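Local coordinates for protein nigritoxine (Vibrio nigripulchritudo, PDB 5M41) that is a bacterial toxin active against crustaceans and insects, built on a previously unknown fold and carrying a bound magnesium ion, at residues 275-288 / 436-449. Sequence-based numbering, arbitrary orientation.
Sequences YSQEQAENIGAWID and RPIPTAQTKSFFER
Tyr275 lays one ring face over CG of Pro439, a CH-pi contact 3.9 Å from ring centroid to CG, and its hydroxyl OH donates to Pro437 O at 2.7 Å, in the carbonyl plane. A tyrosine suits this place because its ring covers a proline while its hydroxyl reaches a backbone acceptor. In helix 277-283, Ala280 CB packs on Pro439 CB, its small methyl allowing a close approach, while Ile283 CG2 meets Pro439 CG. Glu281 bends at chi2 (-115°), and its two oxygens take both donors of one serine in the first turn of helix 444-457: OE1 accepts from Ser445 OG at 2.9 Å through its syn lone pair, OE2 from Ser445 N at 3.3 Å. The chain leaves the helix at Gly284, whose positive phi glycine adopts without strain. Trp286 NE1 donates a hydrogen bond to Pro439 O (3.0 Å) in the indole plane, and the broad apolar ring touches Ile438 CG2 and Ala441 CB. Asp288 OD2 forms a salt bridge with Arg449 NH1 (2.9 Å), but the planes stand 84° apart and the hydrogen bond is weak, so charge attraction probably dominates. Strand 286-288 pairs antiparallel with strand 340-348; strand 435-437 edges a three-stranded antiparallel sheet, and Thr440 OG1, Ala441 N and Gln442 NE2, leading to helix 444-457, bond to Asp368.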
ATOM      1  N   TYR A 275      -7.782   3.518   9.201  1.00 87.22           N
ATOM      2  CA  TYR A 275      -9.040   3.678   8.473  1.00 86.63           C
ATOM      3  C   TYR A 275      -9.773   2.383   8.122  1.00 93.48           C
ATOM      4  O   TYR A 275      -9.145   1.340   7.924  1.00 93.95           O
ATOM      5  CB  TYR A 275      -8.817   4.503   7.202  1.00 78.41           C
ATOM      6  CG  TYR A 275      -8.387   5.925   7.493  1.00 72.01           C
ATOM      7  CD1 TYR A 275      -9.296   6.851   8.005  1.00 69.99           C
ATOM      8  CD2 TYR A 275      -7.069   6.338   7.266  1.00 67.54           C
ATOM      9  CE1 TYR A 275      -8.910   8.149   8.289  1.00 68.27           C
ATOM     10  CE2 TYR A 275      -6.669   7.640   7.551  1.00 63.06           C
ATOM     11  CZ  TYR A 275      -7.591   8.536   8.059  1.00 64.10           C
ATOM     12  OH  TYR A 275      -7.221   9.822   8.332  1.00 57.47           O
ATOM     13  N   SER A 276     -11.103   2.472   8.053  1.00 96.53           N
ATOM     14  CA  SER A 276     -11.931   1.416   7.467  1.00102.64           C
ATOM     15  C   SER A 276     -12.336   1.821   6.055  1.00104.29           C
ATOM     16  O   SER A 276     -12.202   2.986   5.671  1.00102.80           O
ATOM     17  CB  SER A 276     -13.180   1.157   8.308  1.00103.78           C
ATOM     18  OG  SER A 276     -14.177   2.125   8.032  1.00108.27           O
ATOM     19  N   GLN A 277     -12.850   0.857   5.298  1.00107.70           N
ATOM     20  CA  GLN A 277     -13.198   1.071   3.895  1.00110.06           C
ATOM     21  C   GLN A 277     -14.273   2.137   3.648  1.00110.20           C
ATOM     22  O   GLN A 277     -14.187   2.876   2.667  1.00106.92           O
ATOM     23  CB  GLN A 277     -13.587  -0.249   3.231  1.00116.53           C
ATOM     24  CG  GLN A 277     -12.404  -1.163   2.942  1.00120.46           C
ATOM     25  CD  GLN A 277     -12.832  -2.587   2.633  1.00127.08           C
ATOM     26  OE1 GLN A 277     -12.350  -3.540   3.252  1.00131.56           O
ATOM     27  NE2 GLN A 277     -13.750  -2.740   1.678  1.00126.65           N
ATOM     28  N   GLU A 278     -15.274   2.228   4.519  1.00113.65           N
ATOM     29  CA  GLU A 278     -16.314   3.250   4.337  1.00116.82           C
ATOM     30  C   GLU A 278     -15.769   4.664   4.572  1.00113.37           C
ATOM     31  O   GLU A 278     -16.028   5.568   3.771  1.00110.32           O
ATOM     32  CB  GLU A 278     -17.552   2.987   5.202  1.00122.88           C
ATOM     33  CG  GLU A 278     -18.774   3.780   4.743  1.00128.97           C
ATOM     34  CD  GLU A 278     -20.019   3.522   5.574  1.00135.80           C
ATOM     35  OE1 GLU A 278     -20.316   2.342   5.865  1.00138.68           O
ATOM     36  OE2 GLU A 278     -20.714   4.503   5.921  1.00135.17           O
ATOM     37  N   GLN A 279     -15.016   4.835   5.664  1.00107.45           N
ATOM     38  CA  GLN A 279     -14.317   6.090   5.976  1.00 98.92           C
ATOM     39  C   GLN A 279     -13.393   6.518   4.828  1.00 92.18           C
ATOM     40  O   GLN A 279     -13.459   7.659   4.382  1.00 91.68           O
ATOM     41  CB  GLN A 279     -13.511   5.955   7.271  1.00 96.66           C
ATOM     42  CG  GLN A 279     -14.321   5.530   8.488  1.00101.33           C
ATOM     43  CD  GLN A 279     -13.442   5.138   9.666  1.00100.78           C
ATOM     44  OE1 GLN A 279     -12.627   4.214   9.574  1.00 98.36           O
ATOM     45  NE2 GLN A 279     -13.609   5.838  10.783  1.00100.37           N
ATOM     46  N   ALA A 280     -12.558   5.596   4.344  1.00 83.59           N
ATOM     47  CA  ALA A 280     -11.673   5.868   3.203  1.00 84.81           C
ATOM     48  C   ALA A 280     -12.460   6.317   1.960  1.00 88.47           C
ATOM     49  O   ALA A 280     -12.268   7.444   1.469  1.00 83.32           O
ATOM     50  CB  ALA A 280     -10.790   4.663   2.892  1.00 76.42           C
ATOM     51  N   GLU A 281     -13.364   5.456   1.477  1.00 88.79           N
ATOM     52  CA  GLU A 281     -14.130   5.751   0.269  1.00 88.70           C
ATOM     53  C   GLU A 281     -15.044   6.974   0.489  1.00 92.86           C
ATOM     54  O   GLU A 281     -15.390   7.668  -0.470  1.00 98.39           O
ATOM     55  CB  GLU A 281     -14.882   4.500  -0.255  1.00 94.33           C
ATOM     56  CG  GLU A 281     -13.999   3.265  -0.530  1.00 90.34           C
ATOM     57  CD  GLU A 281     -13.927   2.818  -2.004  1.00 90.97           C
ATOM     58  OE1 GLU A 281     -13.947   3.690  -2.906  1.00 90.41           O
ATOM     59  OE2 GLU A 281     -13.826   1.583  -2.266  1.00 79.18           O
ATOM     60  N   ASN A 282     -15.397   7.260   1.744  1.00 91.07           N
ATOM     61  CA  ASN A 282     -16.045   8.535   2.090  1.00 92.60           C
ATOM     62  C   ASN A 282     -15.105   9.740   2.026  1.00 89.16           C
ATOM     63  O   ASN A 282     -15.519  10.837   1.624  1.00 91.35           O
ATOM     64  CB  ASN A 282     -16.694   8.487   3.482  1.00 99.87           C
ATOM     65  CG  ASN A 282     -18.208   8.322   3.425  1.00104.58           C
ATOM     66  OD1 ASN A 282     -18.754   7.739   2.484  1.00104.41           O
ATOM     67  ND2 ASN A 282     -18.891   8.837   4.440  1.00106.32           N
ATOM     68  N   ILE A 283     -13.854   9.541   2.453  1.00 81.53           N
ATOM     69  CA  ILE A 283     -12.840  10.585   2.368  1.00 72.38           C
ATOM     70  C   ILE A 283     -12.565  10.890   0.889  1.00 67.59           C
ATOM     71  O   ILE A 283     -12.444  12.060   0.510  1.00 68.34           O
ATOM     72  CB  ILE A 283     -11.530  10.217   3.134  1.00 71.02           C
ATOM     73  CG1 ILE A 283     -11.784   9.963   4.636  1.00 72.84           C
ATOM     74  CG2 ILE A 283     -10.465  11.288   2.950  1.00 64.65           C
ATOM     75  CD1 ILE A 283     -12.464  11.096   5.389  1.00 79.45           C
ATOM     76  N   GLY A 284     -12.489   9.843   0.062  1.00 63.55           N
ATOM     77  CA  GLY A 284     -12.213   9.995  -1.374  1.00 61.20           C
ATOM     78  C   GLY A 284     -10.952  10.810  -1.627  1.00 56.89           C
ATOM     79  O   GLY A 284     -10.974  11.850  -2.312  1.00 56.15           O
ATOM     80  N   ALA A 285      -9.843  10.344  -1.063  1.00 52.35           N
ATOM     81  CA  ALA A 285      -8.591  11.121  -1.108  1.00 48.12           C
ATOM     82  C   ALA A 285      -7.943  11.166  -2.503  1.00 47.17           C
ATOM     83  O   ALA A 285      -7.329  12.184  -2.880  1.00 46.84           O
ATOM     84  CB  ALA A 285      -7.604  10.607  -0.051  1.00 43.76           C
ATOM     85  N   TRP A 286      -8.121  10.087  -3.272  1.00 46.08           N
ATOM     86  CA  TRP A 286      -7.354   9.855  -4.501  1.00 45.71           C
ATOM     87  C   TRP A 286      -8.187   9.721  -5.753  1.00 49.41           C
ATOM     88  O   TRP A 286      -9.247   9.104  -5.734  1.00 48.84           O
ATOM     89  CB  TRP A 286      -6.476   8.621  -4.309  1.00 42.10           C
ATOM     90  CG  TRP A 286      -5.510   8.812  -3.153  1.00 41.50           C
ATOM     91  CD1 TRP A 286      -5.534   8.197  -1.908  1.00 41.25           C
ATOM     92  CD2 TRP A 286      -4.377   9.757  -3.087  1.00 39.75           C
ATOM     93  NE1 TRP A 286      -4.498   8.632  -1.124  1.00 38.88           N
ATOM     94  CE2 TRP A 286      -3.770   9.574  -1.770  1.00 39.33           C
ATOM     95  CE3 TRP A 286      -3.805  10.663  -3.977  1.00 38.86           C
ATOM     96  CZ2 TRP A 286      -2.655  10.302  -1.370  1.00 38.80           C
ATOM     97  CZ3 TRP A 286      -2.680  11.387  -3.570  1.00 38.97           C
ATOM     98  CH2 TRP A 286      -2.115  11.210  -2.295  1.00 37.27           C
ATOM     99  N   ILE A 287      -7.699  10.313  -6.847  1.00 50.61           N
ATOM    100  CA  ILE A 287      -8.348  10.243  -8.149  1.00 55.21           C
ATOM    101  C   ILE A 287      -7.473   9.379  -9.048  1.00 56.19           C
ATOM    102  O   ILE A 287      -6.310   9.698  -9.272  1.00 53.98           O
ATOM    103  CB  ILE A 287      -8.449  11.637  -8.830  1.00 56.80           C
ATOM    104  CG1 ILE A 287      -9.271  12.607  -7.990  1.00 59.39           C
ATOM    105  CG2 ILE A 287      -9.007  11.527 -10.262  1.00 58.58           C
ATOM    106  CD1 ILE A 287      -8.935  14.065  -8.271  1.00 60.97           C
ATOM    107  N   ASP A 288      -8.046   8.310  -9.583  1.00 60.99           N
ATOM    108  CA  ASP A 288      -7.356   7.453 -10.544  1.00 66.69           C
ATOM    109  C   ASP A 288      -6.784   8.227 -11.721  1.00 70.27           C
ATOM    110  O   ASP A 288      -7.392   9.187 -12.199  1.00 71.04           O
ATOM    111  CB  ASP A 288      -8.318   6.386 -11.074  1.00 67.92           C
ATOM    112  CG  ASP A 288      -8.153   5.050 -10.365  1.00 69.33           C
ATOM    113  OD1 ASP A 288      -8.267   4.030 -11.065  1.00 68.79           O
ATOM    114  OD2 ASP A 288      -7.904   5.011  -9.129  1.00 59.51           O
ATOM    115  N   ARG A 436      -4.753  14.771   9.760  1.00 46.65           N
ATOM    116  CA  ARG A 436      -4.954  13.319   9.790  0.50 47.75           C
ATOM    117  C   ARG A 436      -4.086  12.640   8.732  1.00 44.01           C
ATOM    118  O   ARG A 436      -3.821  13.231   7.694  1.00 41.94           O
ATOM    119  CB  ARG A 436      -6.423  12.968   9.487  0.50 51.54           C
ATOM    120  CG  ARG A 436      -7.463  13.678  10.339  0.50 55.86           C
ATOM    121  CD  ARG A 436      -8.846  13.083  10.129  0.50 60.00           C
ATOM    122  NE  ARG A 436      -9.626  13.068  11.366  0.50 64.43           N
ATOM    123  CZ  ARG A 436     -10.814  12.494  11.493  0.50 67.38           C
ATOM    124  NH1 ARG A 436     -11.374  11.885  10.455  0.50 69.49           N
ATOM    125  NH2 ARG A 436     -11.447  12.531  12.657  0.50 71.22           N
ATOM    126  N   PRO A 437      -3.686  11.381   8.963  1.00 43.64           N
ATOM    127  CA  PRO A 437      -3.023  10.686   7.875  1.00 42.67           C
ATOM    128  C   PRO A 437      -3.927  10.505   6.635  1.00 43.01           C
ATOM    129  O   PRO A 437      -5.136  10.318   6.762  1.00 43.82           O
ATOM    130  CB  PRO A 437      -2.645   9.329   8.490  1.00 44.04           C
ATOM    131  CG  PRO A 437      -3.517   9.200   9.698  1.00 47.99           C
ATOM    132  CD  PRO A 437      -3.651  10.600  10.215  1.00 45.71           C
ATOM    133  N   ILE A 438      -3.342  10.581   5.450  1.00 38.75           N
ATOM    134  CA  ILE A 438      -4.092  10.297   4.230  1.00 38.97           C
ATOM    135  C   ILE A 438      -4.354   8.789   4.118  1.00 40.54           C
ATOM    136  O   ILE A 438      -3.439   7.987   4.269  1.00 39.27           O
ATOM    137  CB  ILE A 438      -3.414  10.836   2.941  1.00 36.48           C
ATOM    138  CG1 ILE A 438      -2.838  12.252   3.190  1.00 35.25           C
ATOM    139  CG2 ILE A 438      -4.449  10.851   1.796  1.00 37.70           C
ATOM    140  CD1 ILE A 438      -2.314  12.960   1.944  1.00 35.48           C
ATOM    141  N   PRO A 439      -5.623   8.401   3.876  1.00 42.06           N
ATOM    142  CA  PRO A 439      -5.948   6.995   3.638  1.00 42.34           C
ATOM    143  C   PRO A 439      -5.216   6.445   2.413  1.00 41.06           C
ATOM    144  O   PRO A 439      -4.818   7.200   1.518  1.00 40.47           O
ATOM    145  CB  PRO A 439      -7.470   7.013   3.370  1.00 44.76           C
ATOM    146  CG  PRO A 439      -7.951   8.268   4.010  1.00 46.67           C
ATOM    147  CD  PRO A 439      -6.817   9.258   3.890  1.00 43.27           C
ATOM    148  N   THR A 440      -5.043   5.135   2.381  1.00 39.97           N
ATOM    149  CA  THR A 440      -4.440   4.493   1.233  1.00 39.51           C
ATOM    150  C   THR A 440      -5.343   4.622   0.002  1.00 40.76           C
ATOM    151  O   THR A 440      -6.559   4.726   0.109  1.00 40.71           O
ATOM    152  CB  THR A 440      -4.118   3.013   1.496  1.00 38.91           C
ATOM    153  OG1 THR A 440      -3.479   2.467   0.331  1.00 37.26           O
ATOM    154  CG2 THR A 440      -5.399   2.211   1.839  1.00 39.34           C
ATOM    155  N   ALA A 441      -4.721   4.687  -1.165  1.00 39.29           N
ATOM    156  CA  ALA A 441      -5.468   4.644  -2.400  1.00 41.37           C
ATOM    157  C   ALA A 441      -5.905   3.216  -2.715  1.00 42.49           C
ATOM    158  O   ALA A 441      -6.802   3.036  -3.531  1.00 43.36           O
ATOM    159  CB  ALA A 441      -4.636   5.192  -3.535  1.00 39.96           C
ATOM    160  N   GLN A 442      -5.285   2.213  -2.077  1.00 40.26           N
ATOM    161  CA  GLN A 442      -5.568   0.785  -2.386  1.00 40.57           C
ATOM    162  C   GLN A 442      -6.881   0.318  -1.746  1.00 42.95           C
ATOM    163  O   GLN A 442      -6.899  -0.478  -0.814  1.00 42.62           O
ATOM    164  CB  GLN A 442      -4.381  -0.088  -1.984  1.00 38.40           C
ATOM    165  CG  GLN A 442      -3.130   0.345  -2.751  1.00 37.07           C
ATOM    166  CD  GLN A 442      -1.887  -0.468  -2.459  1.00 37.24           C
ATOM    167  OE1 GLN A 442      -1.953  -1.669  -2.141  1.00 38.33           O
ATOM    168  NE2 GLN A 442      -0.737   0.172  -2.597  1.00 34.85           N
ATOM    169  N   THR A 443      -7.980   0.884  -2.229  1.00 44.11           N
ATOM    170  CA  THR A 443      -9.293   0.564  -1.719  1.00 46.92           C
ATOM    171  C   THR A 443      -9.885  -0.639  -2.472  1.00 49.76           C
ATOM    172  O   THR A 443      -9.294  -1.183  -3.437  1.00 48.06           O
ATOM    173  CB  THR A 443     -10.248   1.746  -1.934  1.00 48.35           C
ATOM    174  OG1 THR A 443     -10.288   2.041  -3.329  1.00 47.03           O
ATOM    175  CG2 THR A 443      -9.795   3.017  -1.148  1.00 45.63           C
ATOM    176  N   LYS A 444     -11.073  -1.037  -2.022  1.00 53.02           N
ATOM    177  CA  LYS A 444     -11.891  -2.037  -2.696  1.00 54.67           C
ATOM    178  C   LYS A 444     -12.073  -1.685  -4.169  1.00 52.91           C
ATOM    179  O   LYS A 444     -11.789  -2.495  -5.034  1.00 54.08           O
ATOM    180  CB  LYS A 444     -13.249  -2.130  -1.998  1.00 59.37           C
ATOM    181  CG  LYS A 444     -14.102  -3.334  -2.388  1.00 64.59           C
ATOM    182  CD  LYS A 444     -15.566  -3.077  -2.022  1.00 70.54           C
ATOM    183  CE  LYS A 444     -16.298  -4.356  -1.640  1.00 74.50           C
ATOM    184  NZ  LYS A 444     -16.053  -5.454  -2.614  1.00 74.22           N
ATOM    185  N   SER A 445     -12.518  -0.472  -4.463  1.00 54.13           N
ATOM    186  CA  SER A 445     -12.841  -0.134  -5.840  1.00 56.81           C
ATOM    187  C   SER A 445     -11.581  -0.032  -6.716  1.00 55.74           C
ATOM    188  O   SER A 445     -11.606  -0.416  -7.889  1.00 57.11           O
ATOM    189  CB  SER A 445     -13.668   1.139  -5.898  1.00 61.06           C
ATOM    190  OG  SER A 445     -12.978   2.170  -5.228  1.00 61.00           O
ATOM    191  N   PHE A 446     -10.478   0.440  -6.124  1.00 50.76           N
ATOM    192  CA  PHE A 446      -9.179   0.492  -6.792  1.00 46.59           C
ATOM    193  C   PHE A 446      -8.855  -0.855  -7.448  1.00 45.06           C
ATOM    194  O   PHE A 446      -8.490  -0.907  -8.625  1.00 44.43           O
ATOM    195  CB  PHE A 446      -8.119   0.907  -5.744  1.00 44.07           C
ATOM    196  CG  PHE A 446      -6.696   0.820  -6.211  1.00 42.41           C
ATOM    197  CD1 PHE A 446      -6.030   1.961  -6.700  1.00 41.51           C
ATOM    198  CD2 PHE A 446      -5.981  -0.378  -6.093  1.00 41.30           C
ATOM    199  CE1 PHE A 446      -4.694   1.901  -7.100  1.00 40.15           C
ATOM    200  CE2 PHE A 446      -4.644  -0.441  -6.491  1.00 41.90           C
ATOM    201  CZ  PHE A 446      -3.999   0.699  -6.999  1.00 39.72           C
ATOM    202  N   PHE A 447      -8.990  -1.943  -6.689  1.00 46.07           N
ATOM    203  CA  PHE A 447      -8.745  -3.288  -7.216  1.00 47.17           C
ATOM    204  C   PHE A 447      -9.795  -3.739  -8.254  1.00 49.43           C
ATOM    205  O   PHE A 447      -9.454  -4.446  -9.205  1.00 47.49           O
ATOM    206  CB  PHE A 447      -8.568  -4.321  -6.091  1.00 46.53           C
ATOM    207  CG  PHE A 447      -7.291  -4.129  -5.320  1.00 45.01           C
ATOM    208  CD1 PHE A 447      -6.090  -4.532  -5.853  1.00 42.48           C
ATOM    209  CD2 PHE A 447      -7.298  -3.472  -4.091  1.00 45.14           C
ATOM    210  CE1 PHE A 447      -4.893  -4.309  -5.167  1.00 42.96           C
ATOM    211  CE2 PHE A 447      -6.124  -3.236  -3.404  1.00 44.75           C
ATOM    212  CZ  PHE A 447      -4.916  -3.663  -3.940  1.00 42.46           C
ATOM    213  N   GLU A 448     -11.047  -3.318  -8.071  1.00 52.31           N
ATOM    214  CA  GLU A 448     -12.092  -3.535  -9.088  1.00 56.70           C
ATOM    215  C   GLU A 448     -11.659  -2.852 -10.377  1.00 56.39           C
ATOM    216  O   GLU A 448     -11.767  -3.435 -11.453  1.00 59.17           O
ATOM    217  CB  GLU A 448     -13.439  -2.972  -8.626  1.00 60.91           C
ATOM    218  CG  GLU A 448     -14.020  -3.704  -7.427  1.00 66.21           C
ATOM    219  CD  GLU A 448     -15.242  -3.020  -6.804  1.00 71.99           C
ATOM    220  OE1 GLU A 448     -15.595  -1.866  -7.162  1.00 72.97           O
ATOM    221  OE2 GLU A 448     -15.854  -3.654  -5.921  1.00 75.45           O
ATOM    222  N   ARG A 449     -11.129  -1.634 -10.261  1.00 54.17           N
ATOM    223  CA  ARG A 449     -10.670  -0.907 -11.446  1.00 57.43           C
ATOM    224  C   ARG A 449      -9.515  -1.620 -12.113  1.00 55.48           C
ATOM    225  O   ARG A 449      -9.520  -1.801 -13.335  1.00 55.32           O
ATOM    226  CB  ARG A 449     -10.304   0.531 -11.122  1.00 58.26           C
ATOM    227  CG  ARG A 449     -11.510   1.390 -10.767  1.00 64.93           C
ATOM    228  CD  ARG A 449     -11.037   2.750 -10.282  1.00 69.53           C
ATOM    229  NE  ARG A 449     -11.815   3.203  -9.136  1.00 74.38           N
ATOM    230  CZ  ARG A 449     -11.317   3.602  -7.970  1.00 73.47           C
ATOM    231  NH1 ARG A 449     -10.004   3.656  -7.749  1.00 66.04           N
ATOM    232  NH2 ARG A 449     -12.162   3.984  -7.023  1.00 78.49           N
TER